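Local coordinates for protein phosphatidylserine synthase (Haemophilus influenzae, PDB 3HSI) that is a member of the phospholipase D superfamily, a mixed alpha/beta protein built around two large beta sheets, at residues Gln28-Gly33 with Tyr175-His180; Gly129-Thr134 with Phe198-Pro203; Gly298-Ile303 with Ser348-Val353. One frame throughout, in Å; residues are numbered along the deposited sequence.

From the N terminus, the chain first lays down strand 29-31, which strand 171-179 later pairs in interaction 1. Within that long loop runs 129-134, which holds the end of strand 127-130 and the loop after it; its partner, 198-203, follows only after 175-180, and interactions 1 and 2 therefore cross along the chain. Both belong to the same mixed sheet, yet their centres lie about 30 Å apart, joining different parts of it. Interaction 3 follows in series, closing a shorter loop that includes helices 327-341 and 343-348, between strands 300-306 and 351-356 of the other large sheet. The centres of interactions 2 and 3 are about 42 Å apart, on opposite sides of the chain's centre.

Interaction 1: Gln28-Gly33 with Tyr175-His180; sequences QIEFLG and YQKITH
Phe31 and Gln176 meet because each sets CG beside its own backbone N (chi1 -65° and -67°), which puts Gln176 CG obliquely by the ring; the bend at chi2 (83°) then swings the amide round so that NE2 also comes near Phe31 CD2. Gln176 CG lies 3.4 Å from Phe31 CD2, with the amide plane steeply inclined to the ring; the glutamine's aliphatic part thus serves as apolar packing while NE2 makes a weak hydrogen bond to Glu411. On the same face Ile29 and Ile178 run side by side, Ile29 CG2 resting 3.8 Å from Ile178 CG1, branched residues suited to a buried strand pair. Glu30 and Lys177 extend together from the other face, but Glu30 OE1 stays 4.2 Å from Lys177 NZ, too far apart for a salt bridge, and the ammonium bonds to Gln41. Leu32 crosses Tyr175 at about a right angle, its CD1 3.7 Å from Tyr175 CB, while the tyrosine ring stacks on Phe38.

The backbones are tied by a reciprocal pair, Glu30 N to Lys177 O (2.9 Å) and Lys177 N to Glu30 O (2.8 Å). Thr179 N to Gln28 O and Leu32 N to Tyr175 O extend the ladder at its two ends. Beyond the latter bond, a water donates to Leu32 O and accepts from Tyr175 N, bridging the strands where direct pairing stops. With strand 151-155 bonded along the other edge of 171-179, this is the regular antiparallel ladder of a mixed beta sheet, here adding the short strand 29-31.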
ATOM      1  N   GLN C  28       5.171  38.463 -13.806  1.00 31.24           N
ATOM      2  CA  GLN C  28       4.534  37.339 -14.484  1.00 30.75           C
ATOM      3  C   GLN C  28       3.784  36.449 -13.506  1.00 30.09           C
ATOM      4  O   GLN C  28       3.113  35.534 -13.939  1.00 29.30           O
ATOM      5  CB  GLN C  28       5.545  36.482 -15.254  1.00 31.41           C
ATOM      6  CG  GLN C  28       6.227  37.154 -16.439  1.00 31.77           C
ATOM      7  CD  GLN C  28       7.321  36.267 -17.052  1.00 36.20           C
ATOM      8  OE1 GLN C  28       8.266  35.811 -16.365  1.00 34.84           O
ATOM      9  NE2 GLN C  28       7.192  36.010 -18.350  1.00 36.26           N
ATOM     10  N   ILE C  29       3.911  36.707 -12.202  1.00 29.42           N
ATOM     11  CA  ILE C  29       3.225  35.888 -11.180  1.00 29.74           C
ATOM     12  C   ILE C  29       2.249  36.719 -10.369  1.00 29.50           C
ATOM     13  O   ILE C  29       2.587  37.816  -9.936  1.00 29.17           O
ATOM     14  CB  ILE C  29       4.213  35.229 -10.150  1.00 29.46           C
ATOM     15  CG1 ILE C  29       5.443  34.719 -10.844  1.00 30.87           C
ATOM     16  CG2 ILE C  29       3.555  34.047  -9.422  1.00 29.87           C
ATOM     17  CD1 ILE C  29       6.725  35.221 -10.225  1.00 33.67           C
ATOM     18  N   GLU C  30       1.055  36.171 -10.148  1.00 30.15           N
ATOM     19  CA  GLU C  30       0.065  36.723  -9.203  1.00 30.75           C
ATOM     20  C   GLU C  30      -0.411  35.621  -8.259  1.00 29.83           C
ATOM     21  O   GLU C  30      -0.760  34.528  -8.706  1.00 30.19           O
ATOM     22  CB  GLU C  30      -1.159  37.283  -9.928  1.00 31.25           C
ATOM     23  CG  GLU C  30      -0.841  38.406 -10.898  1.00 35.55           C
ATOM     24  CD  GLU C  30      -2.077  38.925 -11.627  1.00 41.64           C
ATOM     25  OE1 GLU C  30      -3.213  38.687 -11.143  1.00 44.23           O
ATOM     26  OE2 GLU C  30      -1.906  39.583 -12.683  1.00 44.29           O
ATOM     27  N   PHE C  31      -0.427  35.915  -6.966  1.00 29.32           N
ATOM     28  CA  PHE C  31      -1.087  35.069  -5.961  1.00 29.12           C
ATOM     29  C   PHE C  31      -2.509  35.644  -5.823  1.00 28.67           C
ATOM     30  O   PHE C  31      -2.654  36.784  -5.415  1.00 29.21           O
ATOM     31  CB  PHE C  31      -0.374  35.176  -4.604  1.00 28.70           C
ATOM     32  CG  PHE C  31       1.027  34.634  -4.595  1.00 30.99           C
ATOM     33  CD1 PHE C  31       2.113  35.467  -4.833  1.00 33.21           C
ATOM     34  CD2 PHE C  31       1.266  33.276  -4.337  1.00 34.23           C
ATOM     35  CE1 PHE C  31       3.414  34.973  -4.830  1.00 33.52           C
ATOM     36  CE2 PHE C  31       2.567  32.761  -4.342  1.00 34.23           C
ATOM     37  CZ  PHE C  31       3.643  33.619  -4.591  1.00 34.68           C
ATOM     38  N   LEU C  32      -3.526  34.876  -6.203  1.00 27.45           N
ATOM     39  CA  LEU C  32      -4.946  35.265  -6.065  1.00 26.83           C
ATOM     40  C   LEU C  32      -5.359  35.201  -4.600  1.00 26.57           C
ATOM     41  O   LEU C  32      -4.749  34.474  -3.821  1.00 26.70           O
ATOM     42  CB  LEU C  32      -5.853  34.338  -6.902  1.00 25.48           C
ATOM     43  CG  LEU C  32      -5.493  34.060  -8.366  1.00 24.48           C
ATOM     44  CD1 LEU C  32      -6.621  33.260  -9.036  1.00 25.73           C
ATOM     45  CD2 LEU C  32      -5.192  35.341  -9.160  1.00 23.55           C
ATOM     46  N   GLY C  33      -6.393  35.945  -4.227  1.00 26.35           N
ATOM     47  CA  GLY C  33      -6.727  36.120  -2.808  1.00 26.07           C
ATOM     48  C   GLY C  33      -7.733  35.133  -2.223  1.00 25.97           C
ATOM     49  O   GLY C  33      -7.724  34.881  -1.022  1.00 26.50           O
ATOM     50  N   TYR C 175      -3.889  29.883  -4.898  1.00 23.67           N
ATOM     51  CA  TYR C 175      -4.042  29.980  -6.349  1.00 23.10           C
ATOM     52  C   TYR C 175      -2.959  30.878  -6.895  1.00 23.27           C
ATOM     53  O   TYR C 175      -2.826  32.027  -6.460  1.00 22.15           O
ATOM     54  CB  TYR C 175      -5.436  30.563  -6.723  1.00 23.68           C
ATOM     55  CG  TYR C 175      -6.516  30.171  -5.733  1.00 21.62           C
ATOM     56  CD1 TYR C 175      -7.257  29.006  -5.899  1.00 20.97           C
ATOM     57  CD2 TYR C 175      -6.744  30.936  -4.595  1.00 22.30           C
ATOM     58  CE1 TYR C 175      -8.239  28.646  -4.990  1.00 21.19           C
ATOM     59  CE2 TYR C 175      -7.713  30.573  -3.662  1.00 20.00           C
ATOM     60  CZ  TYR C 175      -8.445  29.430  -3.854  1.00 20.83           C
ATOM     61  OH  TYR C 175      -9.377  29.083  -2.903  1.00 19.87           O
ATOM     62  N   GLN C 176      -2.184  30.361  -7.845  1.00 22.99           N
ATOM     63  CA  GLN C 176      -1.152  31.165  -8.472  1.00 22.87           C
ATOM     64  C   GLN C 176      -1.313  31.190  -9.976  1.00 22.99           C
ATOM     65  O   GLN C 176      -1.435  30.148 -10.627  1.00 22.93           O
ATOM     66  CB  GLN C 176       0.239  30.681  -8.107  1.00 22.34           C
ATOM     67  CG  GLN C 176       0.553  30.872  -6.665  1.00 23.86           C
ATOM     68  CD  GLN C 176       0.002  29.748  -5.826  1.00 23.78           C
ATOM     69  OE1 GLN C 176      -0.178  28.631  -6.317  1.00 28.18           O
ATOM     70  NE2 GLN C 176      -0.283  30.030  -4.559  1.00 22.94           N
ATOM     71  N   LYS C 177      -1.304  32.397 -10.512  1.00 22.63           N
ATOM     72  CA  LYS C 177      -1.356  32.602 -11.943  1.00 23.28           C
ATOM     73  C   LYS C 177       0.037  33.002 -12.459  1.00 23.30           C
ATOM     74  O   LYS C 177       0.630  33.981 -11.990  1.00 22.95           O
ATOM     75  CB  LYS C 177      -2.407  33.675 -12.296  1.00 23.28           C
ATOM     76  CG  LYS C 177      -2.951  33.497 -13.695  1.00 24.60           C
ATOM     77  CD  LYS C 177      -3.099  34.784 -14.426  1.00 26.35           C
ATOM     78  CE  LYS C 177      -4.006  35.726 -13.749  1.00 27.47           C
ATOM     79  NZ  LYS C 177      -4.379  36.774 -14.735  1.00 31.75           N
ATOM     80  N   ILE C 178       0.576  32.194 -13.374  1.00 23.44           N
ATOM     81  CA  ILE C 178       1.870  32.459 -13.978  1.00 23.62           C
ATOM     82  C   ILE C 178       1.766  32.500 -15.496  1.00 24.18           C
ATOM     83  O   ILE C 178       1.454  31.501 -16.157  1.00 23.31           O
ATOM     84  CB  ILE C 178       2.959  31.428 -13.557  1.00 24.00           C
ATOM     85  CG1 ILE C 178       3.109  31.387 -12.047  1.00 24.04           C
ATOM     86  CG2 ILE C 178       4.302  31.796 -14.169  1.00 21.27           C
ATOM     87  CD1 ILE C 178       3.439  29.982 -11.514  1.00 28.97           C
ATOM     88  N   THR C 179       2.013  33.681 -16.021  1.00 24.36           N
ATOM     89  CA  THR C 179       2.059  33.930 -17.441  1.00 26.63           C
ATOM     90  C   THR C 179       3.496  33.710 -17.946  1.00 26.50           C
ATOM     91  O   THR C 179       4.355  34.571 -17.797  1.00 26.86           O
ATOM     92  CB  THR C 179       1.614  35.362 -17.725  1.00 27.05           C
ATOM     93  OG1 THR C 179       0.261  35.536 -17.245  1.00 31.01           O
ATOM     94  CG2 THR C 179       1.637  35.619 -19.212  1.00 28.99           C
ATOM     95  N   HIS C 180       3.755  32.534 -18.514  1.00 26.32           N
ATOM     96  CA  HIS C 180       5.104  32.152 -18.919  1.00 26.17           C
ATOM     97  C   HIS C 180       5.034  31.032 -19.956  1.00 25.27           C
ATOM     98  O   HIS C 180       4.787  29.853 -19.623  1.00 23.77           O
ATOM     99  CB  HIS C 180       5.913  31.680 -17.703  1.00 27.49           C
ATOM    100  CG  HIS C 180       7.388  31.654 -17.934  1.00 31.29           C
ATOM    101  ND1 HIS C 180       7.954  31.149 -19.085  1.00 36.13           N
ATOM    102  CD2 HIS C 180       8.417  32.092 -17.169  1.00 36.95           C
ATOM    103  CE1 HIS C 180       9.269  31.273 -19.020  1.00 39.86           C
ATOM    104  NE2 HIS C 180       9.576  31.842 -17.866  1.00 40.31           N
TER
HETATM  105  O   HOH W   1       0.263  35.954 -13.852  1.00 36.05           O
HETATM  106  O   HOH W   2      -3.631  32.209  -3.028  1.00 22.10           O

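Interaction 2: Gly129-Thr134 with Phe198-Pro203; sequences GVPINT and FSAVYP
A short antiparallel bridge, with Gly129 and Tyr202 as its hydrogen-bonded pair, joins the end of strand 127-130 to the two-residue strand 202-203. Gly129 N donates to Tyr202 O at 2.8 Å, and the bond is almost straight (174° at the hydrogen). The return bond, from Tyr202 N to Gly129 O, is weak at 3.4 Å, so the pair is held unevenly. Glycine suits this place: it brings no side chain to the face that carries the Tyr202 ring, and so keeps the close approach to Tyr202 O uncrowded.

Past this pair the chains are joined by side chains and carbonyls. Gly129 O also receives a CA-H...O contact from Val201 CA (3.5 Å), and the CG1 methyl of Val201 reaches the same oxygen, being placed beside its own carbonyl carbon by chi1 of 172°. The other methyl, Val201 CG2, meets Val130 CG2 at 4.2 Å; the two valines lie side by side and point the same way, compact branched groups that fill a buried place. Pro131 touches Ala200 through its ring: CG comes within 3.3 Å of Ala200 O, and CD follows close behind. Proline has no N-H to offer a further ladder bond; the CG and CD methylenes of its ring lie against that carbonyl oxygen instead. The small Ala200 side chain comes near the same ring, its CB 4.4 Å from Pro131 CG.

Strand 84-90 and the residue after it flank the bridge, Val130 bonding through its backbone to Ile89 and Trp91. Helix 216-229 packs alongside, with Tyr222 against Val130 and Ala200 and with Ile219 against Pro131, while Leu141 of strand 141-142 also touches Val130.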
ATOM      1  N   GLY C 129      -9.866  10.026 -18.154  1.00 22.21           N
ATOM      2  CA  GLY C 129      -9.672   9.470 -16.811  1.00 21.69           C
ATOM      3  C   GLY C 129      -8.302   8.813 -16.673  1.00 21.29           C
ATOM      4  O   GLY C 129      -7.934   7.943 -17.469  1.00 19.44           O
ATOM      5  N   VAL C 130      -7.533   9.273 -15.688  1.00 20.33           N
ATOM      6  CA  VAL C 130      -6.176   8.762 -15.480  1.00 20.55           C
ATOM      7  C   VAL C 130      -6.186   7.851 -14.250  1.00 19.92           C
ATOM      8  O   VAL C 130      -6.470   8.305 -13.160  1.00 20.47           O
ATOM      9  CB  VAL C 130      -5.190   9.926 -15.224  1.00 20.14           C
ATOM     10  CG1 VAL C 130      -3.805   9.405 -14.889  1.00 19.63           C
ATOM     11  CG2 VAL C 130      -5.173  10.909 -16.392  1.00 20.49           C
ATOM     12  N   PRO C 131      -5.869   6.569 -14.411  1.00 21.00           N
ATOM     13  CA  PRO C 131      -5.777   5.699 -13.221  1.00 20.19           C
ATOM     14  C   PRO C 131      -4.337   5.538 -12.703  1.00 20.75           C
ATOM     15  O   PRO C 131      -3.482   4.947 -13.385  1.00 20.89           O
ATOM     16  CB  PRO C 131      -6.300   4.371 -13.734  1.00 20.68           C
ATOM     17  CG  PRO C 131      -5.995   4.398 -15.286  1.00 21.54           C
ATOM     18  CD  PRO C 131      -5.617   5.819 -15.665  1.00 21.24           C
ATOM     19  N   ILE C 132      -4.091   6.011 -11.482  1.00 20.67           N
ATOM     20  CA  ILE C 132      -2.755   6.016 -10.897  1.00 20.67           C
ATOM     21  C   ILE C 132      -2.459   4.677 -10.202  1.00 21.67           C
ATOM     22  O   ILE C 132      -1.311   4.371  -9.856  1.00 23.01           O
ATOM     23  CB  ILE C 132      -2.598   7.217  -9.962  1.00 20.08           C
ATOM     24  CG1 ILE C 132      -2.603   8.519 -10.798  1.00 21.03           C
ATOM     25  CG2 ILE C 132      -1.338   7.109  -9.098  1.00 18.72           C
ATOM     26  CD1 ILE C 132      -1.569   8.508 -11.956  1.00 19.25           C
ATOM     27  N   ASN C 133      -3.489   3.879 -10.005  1.00 21.65           N
ATOM     28  CA  ASN C 133      -3.302   2.518  -9.511  1.00 22.98           C
ATOM     29  C   ASN C 133      -4.572   1.780  -9.845  1.00 23.39           C
ATOM     30  O   ASN C 133      -5.531   2.403 -10.310  1.00 23.25           O
ATOM     31  CB  ASN C 133      -3.015   2.472  -8.001  1.00 21.58           C
ATOM     32  CG  ASN C 133      -2.064   1.345  -7.633  1.00 22.86           C
ATOM     33  OD1 ASN C 133      -2.102   0.265  -8.228  1.00 22.39           O
ATOM     34  ND2 ASN C 133      -1.207   1.587  -6.664  1.00 22.09           N
ATOM     35  N   THR C 134      -4.578   0.480  -9.581  1.00 24.31           N
ATOM     36  CA  THR C 134      -5.670  -0.415  -9.965  1.00 25.61           C
ATOM     37  C   THR C 134      -6.889  -0.265  -9.055  1.00 26.16           C
ATOM     38  O   THR C 134      -7.990  -0.685  -9.410  1.00 25.83           O
ATOM     39  CB  THR C 134      -5.210  -1.893  -9.963  1.00 25.65           C
ATOM     40  OG1 THR C 134      -4.805  -2.254  -8.646  1.00 26.06           O
ATOM     41  CG2 THR C 134      -4.045  -2.130 -10.915  1.00 25.59           C
ATOM     42  N   PHE C 198      -2.417   6.313 -23.682  1.00 24.10           N
ATOM     43  CA  PHE C 198      -3.690   5.714 -24.019  1.00 24.06           C
ATOM     44  C   PHE C 198      -3.784   4.191 -23.857  1.00 23.95           C
ATOM     45  O   PHE C 198      -4.833   3.618 -24.044  1.00 23.17           O
ATOM     46  CB  PHE C 198      -4.186   6.206 -25.397  1.00 24.10           C
ATOM     47  CG  PHE C 198      -4.495   7.692 -25.413  1.00 24.84           C
ATOM     48  CD1 PHE C 198      -5.554   8.204 -24.669  1.00 26.20           C
ATOM     49  CD2 PHE C 198      -3.713   8.584 -26.163  1.00 24.32           C
ATOM     50  CE1 PHE C 198      -5.837   9.605 -24.679  1.00 24.35           C
ATOM     51  CE2 PHE C 198      -3.981   9.952 -26.171  1.00 21.71           C
ATOM     52  CZ  PHE C 198      -5.046  10.458 -25.432  1.00 23.44           C
ATOM     53  N   SER C 199      -2.708   3.523 -23.473  1.00 24.13           N
ATOM     54  CA  SER C 199      -2.921   2.130 -23.069  1.00 25.23           C
ATOM     55  C   SER C 199      -3.604   2.057 -21.703  1.00 24.88           C
ATOM     56  O   SER C 199      -4.149   1.018 -21.371  1.00 26.25           O
ATOM     57  CB  SER C 199      -1.634   1.319 -23.094  1.00 24.58           C
ATOM     58  OG  SER C 199      -0.726   1.909 -22.210  1.00 27.42           O
ATOM     59  N   ALA C 200      -3.611   3.151 -20.928  1.00 24.69           N
ATOM     60  CA  ALA C 200      -4.229   3.134 -19.579  1.00 23.89           C
ATOM     61  C   ALA C 200      -5.241   4.211 -19.358  1.00 23.62           C
ATOM     62  O   ALA C 200      -6.123   4.049 -18.530  1.00 23.39           O
ATOM     63  CB  ALA C 200      -3.184   3.216 -18.487  1.00 24.42           C
ATOM     64  N   VAL C 201      -5.080   5.327 -20.070  1.00 23.63           N
ATOM     65  CA  VAL C 201      -5.934   6.506 -19.949  1.00 22.40           C
ATOM     66  C   VAL C 201      -7.080   6.429 -20.973  1.00 23.57           C
ATOM     67  O   VAL C 201      -6.836   6.214 -22.165  1.00 24.62           O
ATOM     68  CB  VAL C 201      -5.070   7.751 -20.132  1.00 22.17           C
ATOM     69  CG1 VAL C 201      -5.903   9.026 -20.216  1.00 21.38           C
ATOM     70  CG2 VAL C 201      -4.038   7.824 -18.971  1.00 20.24           C
ATOM     71  N   TYR C 202      -8.321   6.546 -20.503  1.00 23.85           N
ATOM     72  CA  TYR C 202      -9.503   6.438 -21.354  1.00 24.59           C
ATOM     73  C   TYR C 202     -10.392   7.652 -21.252  1.00 24.41           C
ATOM     74  O   TYR C 202     -10.477   8.252 -20.172  1.00 24.80           O
ATOM     75  CB  TYR C 202     -10.317   5.203 -20.985  1.00 25.30           C
ATOM     76  CG  TYR C 202      -9.604   3.936 -21.369  1.00 29.01           C
ATOM     77  CD1 TYR C 202      -9.833   3.353 -22.609  1.00 31.86           C
ATOM     78  CD2 TYR C 202      -8.660   3.347 -20.513  1.00 30.09           C
ATOM     79  CE1 TYR C 202      -9.152   2.210 -22.988  1.00 35.94           C
ATOM     80  CE2 TYR C 202      -7.975   2.209 -20.890  1.00 32.99           C
ATOM     81  CZ  TYR C 202      -8.235   1.643 -22.121  1.00 35.14           C
ATOM     82  OH  TYR C 202      -7.589   0.500 -22.525  1.00 39.43           O
ATOM     83  N   PRO C 203     -11.056   8.020 -22.370  1.00 24.09           N
ATOM     84  CA  PRO C 203     -12.013   9.119 -22.349  1.00 24.43           C
ATOM     85  C   PRO C 203     -13.173   8.753 -21.431  1.00 24.55           C
ATOM     86  O   PRO C 203     -13.642   7.619 -21.454  1.00 24.51           O
ATOM     87  CB  PRO C 203     -12.500   9.218 -23.811  1.00 24.19           C
ATOM     88  CG  PRO C 203     -12.162   7.912 -24.426  1.00 24.07           C
ATOM     89  CD  PRO C 203     -10.960   7.395 -23.707  1.00 23.85           C
TER

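Interaction 3: Gly298-Ile303 with Ser348-Val353; sequences GKRVEI and SGQLVV
Two parallel strands, 300-306 and 351-356, begin side by side here, each soon after a helix, and a glutamine from one supplements the ladder by reaching back to the loop before the other. Gln350 holds CG opposite its backbone N (chi1 -167°) and continues extended, which carries the amide to the Lys299 carbonyl. Its NE2 donates to Lys299 O at 2.8 Å in a nearly straight bond; the acceptor lies in the glutamine's amide plane, whereas the donor is tilted from the carbonyl plane. NE2 bonds to Leu295 O as well, so this one amide links the strand start to the end of helix 285-296. Gly298, with positive phi, closes that helix as the C-prime residue of a Schellman motif, and Gly349 does the same after helix 343-348; glycine readily adopts this backbone. Arg300 crosses Gln350 at about a right angle, its NH1 3.2 Å from Gln350 CG.

The ladder itself alternates. Val301 N donates to Gln350 O (3.1 Å), Val352 N to Val301 O (2.8 Å) and Ile303 N to Val352 O (2.8 Å). On one face Leu351 CD1 lies 3.9 Å from Val301 CG1 and also touches Ile303 CD1, branched apolar groups that pack against Leu295 of helix 285-296 and Phe338 of helix 327-341. On the other face Glu302 and Val352 run side by side, Glu302 CG being 4.0 Å from Val352 CG1. The glutamate's carboxylate is buried but answered by salt bridges to Arg416 and Arg354, which would be expected to stabilise its negative charge.

Parallel strands linked through helices, as these two are by 327-341 and 343-348, form a beta-alpha-beta arrangement, the recurring unit of the alpha/beta sheets of the phospholipase D family.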
ATOM      1  N   GLY C 298      17.148  25.314  16.925  1.00 26.41           N
ATOM      2  CA  GLY C 298      16.844  26.741  17.014  1.00 25.22           C
ATOM      3  C   GLY C 298      16.147  27.401  15.831  1.00 25.11           C
ATOM      4  O   GLY C 298      15.933  28.619  15.847  1.00 24.52           O
ATOM      5  N   LYS C 299      15.751  26.636  14.822  1.00 23.91           N
ATOM      6  CA  LYS C 299      15.053  27.273  13.699  1.00 24.37           C
ATOM      7  C   LYS C 299      13.605  27.499  14.108  1.00 24.13           C
ATOM      8  O   LYS C 299      13.097  26.816  14.997  1.00 24.24           O
ATOM      9  CB  LYS C 299      15.127  26.449  12.408  1.00 24.21           C
ATOM     10  CG  LYS C 299      16.404  25.629  12.188  1.00 26.38           C
ATOM     11  CD  LYS C 299      17.645  26.467  12.280  1.00 29.52           C
ATOM     12  CE  LYS C 299      18.828  25.812  11.609  1.00 29.86           C
ATOM     13  NZ  LYS C 299      19.777  26.930  11.411  1.00 30.95           N
ATOM     14  N   ARG C 300      12.948  28.462  13.480  1.00 23.21           N
ATOM     15  CA  ARG C 300      11.536  28.682  13.739  1.00 23.19           C
ATOM     16  C   ARG C 300      10.681  27.866  12.771  1.00 21.88           C
ATOM     17  O   ARG C 300      11.083  27.638  11.618  1.00 21.37           O
ATOM     18  CB  ARG C 300      11.188  30.161  13.566  1.00 23.38           C
ATOM     19  CG  ARG C 300      12.108  31.089  14.325  1.00 29.50           C
ATOM     20  CD  ARG C 300      11.897  30.991  15.796  1.00 34.22           C
ATOM     21  NE  ARG C 300      12.701  31.949  16.539  1.00 40.28           N
ATOM     22  CZ  ARG C 300      13.680  31.624  17.378  1.00 44.35           C
ATOM     23  NH1 ARG C 300      14.000  30.349  17.595  1.00 46.19           N
ATOM     24  NH2 ARG C 300      14.340  32.577  18.021  1.00 45.45           N
ATOM     25  N   VAL C 301       9.496  27.477  13.240  1.00 20.56           N
ATOM     26  CA  VAL C 301       8.568  26.681  12.460  1.00 20.54           C
ATOM     27  C   VAL C 301       7.167  27.193  12.719  1.00 20.92           C
ATOM     28  O   VAL C 301       6.755  27.376  13.874  1.00 20.40           O
ATOM     29  CB  VAL C 301       8.605  25.148  12.842  1.00 21.31           C
ATOM     30  CG1 VAL C 301       7.546  24.357  12.007  1.00 19.04           C
ATOM     31  CG2 VAL C 301      10.020  24.569  12.688  1.00 17.48           C
ATOM     32  N   GLU C 302       6.443  27.419  11.633  1.00 20.43           N
ATOM     33  CA  GLU C 302       5.066  27.818  11.714  1.00 20.50           C
ATOM     34  C   GLU C 302       4.218  26.774  10.967  1.00 19.69           C
ATOM     35  O   GLU C 302       4.476  26.469   9.828  1.00 19.57           O
ATOM     36  CB  GLU C 302       4.903  29.219  11.093  1.00 20.33           C
ATOM     37  CG  GLU C 302       3.469  29.698  11.086  1.00 25.02           C
ATOM     38  CD  GLU C 302       3.284  31.051  10.409  1.00 34.94           C
ATOM     39  OE1 GLU C 302       4.294  31.664   9.960  1.00 38.08           O
ATOM     40  OE2 GLU C 302       2.115  31.518  10.345  1.00 38.79           O
ATOM     41  N   ILE C 303       3.192  26.238  11.610  1.00 19.55           N
ATOM     42  CA  ILE C 303       2.342  25.256  10.955  1.00 20.45           C
ATOM     43  C   ILE C 303       0.922  25.759  10.992  1.00 20.45           C
ATOM     44  O   ILE C 303       0.432  26.185  12.050  1.00 20.53           O
ATOM     45  CB  ILE C 303       2.450  23.873  11.646  1.00 21.14           C
ATOM     46  CG1 ILE C 303       3.922  23.416  11.659  1.00 20.33           C
ATOM     47  CG2 ILE C 303       1.515  22.864  10.932  1.00 21.17           C
ATOM     48  CD1 ILE C 303       4.224  22.136  12.519  1.00 22.47           C
ATOM     49  N   SER C 348       8.013  29.399  23.924  1.00 23.53           N
ATOM     50  CA  SER C 348       8.988  30.413  23.604  1.00 23.45           C
ATOM     51  C   SER C 348       8.639  31.101  22.264  1.00 23.15           C
ATOM     52  O   SER C 348       9.278  32.070  21.887  1.00 23.43           O
ATOM     53  CB  SER C 348      10.367  29.783  23.538  1.00 23.47           C
ATOM     54  OG  SER C 348      10.440  28.974  22.370  1.00 23.11           O
ATOM     55  N   GLY C 349       7.644  30.580  21.544  1.00 23.06           N
ATOM     56  CA  GLY C 349       7.266  31.140  20.238  1.00 22.04           C
ATOM     57  C   GLY C 349       8.167  30.645  19.118  1.00 22.06           C
ATOM     58  O   GLY C 349       8.084  31.111  17.964  1.00 22.38           O
ATOM     59  N   GLN C 350       9.032  29.687  19.438  1.00 21.65           N
ATOM     60  CA  GLN C 350       9.876  29.090  18.419  1.00 21.66           C
ATOM     61  C   GLN C 350       9.022  28.296  17.422  1.00 20.94           C
ATOM     62  O   GLN C 350       9.313  28.270  16.228  1.00 20.36           O
ATOM     63  CB  GLN C 350      10.961  28.201  19.048  1.00 21.47           C
ATOM     64  CG  GLN C 350      12.059  27.814  18.039  1.00 23.32           C
ATOM     65  CD  GLN C 350      12.965  26.714  18.549  1.00 25.83           C
ATOM     66  OE1 GLN C 350      13.022  26.447  19.757  1.00 26.42           O
ATOM     67  NE2 GLN C 350      13.656  26.042  17.628  1.00 25.56           N
ATOM     68  N   LEU C 351       8.001  27.616  17.939  1.00 21.27           N
ATOM     69  CA  LEU C 351       7.016  26.924  17.110  1.00 21.22           C
ATOM     70  C   LEU C 351       5.709  27.667  17.222  1.00 21.33           C
ATOM     71  O   LEU C 351       5.229  27.940  18.322  1.00 22.18           O
ATOM     72  CB  LEU C 351       6.831  25.473  17.570  1.00 20.73           C
ATOM     73  CG  LEU C 351       5.666  24.622  17.038  1.00 18.26           C
ATOM     74  CD1 LEU C 351       5.765  24.383  15.521  1.00 17.61           C
ATOM     75  CD2 LEU C 351       5.663  23.250  17.715  1.00 17.28           C
ATOM     76  N   VAL C 352       5.155  28.012  16.073  1.00 21.22           N
ATOM     77  CA  VAL C 352       3.877  28.685  15.981  1.00 20.82           C
ATOM     78  C   VAL C 352       2.890  27.715  15.330  1.00 21.89           C
ATOM     79  O   VAL C 352       3.139  27.188  14.246  1.00 22.36           O
ATOM     80  CB  VAL C 352       3.982  30.007  15.167  1.00 21.04           C
ATOM     81  CG1 VAL C 352       2.579  30.591  14.856  1.00 17.45           C
ATOM     82  CG2 VAL C 352       4.797  31.054  15.974  1.00 21.11           C
ATOM     83  N   VAL C 353       1.786  27.454  16.009  1.00 22.15           N
ATOM     84  CA  VAL C 353       0.786  26.566  15.468  1.00 22.95           C
ATOM     85  C   VAL C 353      -0.434  27.428  15.308  1.00 22.62           C
ATOM     86  O   VAL C 353      -0.870  28.049  16.270  1.00 22.51           O
ATOM     87  CB  VAL C 353       0.519  25.356  16.402  1.00 22.81           C
ATOM     88  CG1 VAL C 353      -0.730  24.559  15.941  1.00 24.53           C
ATOM     89  CG2 VAL C 353       1.732  24.442  16.430  1.00 24.18           C
TER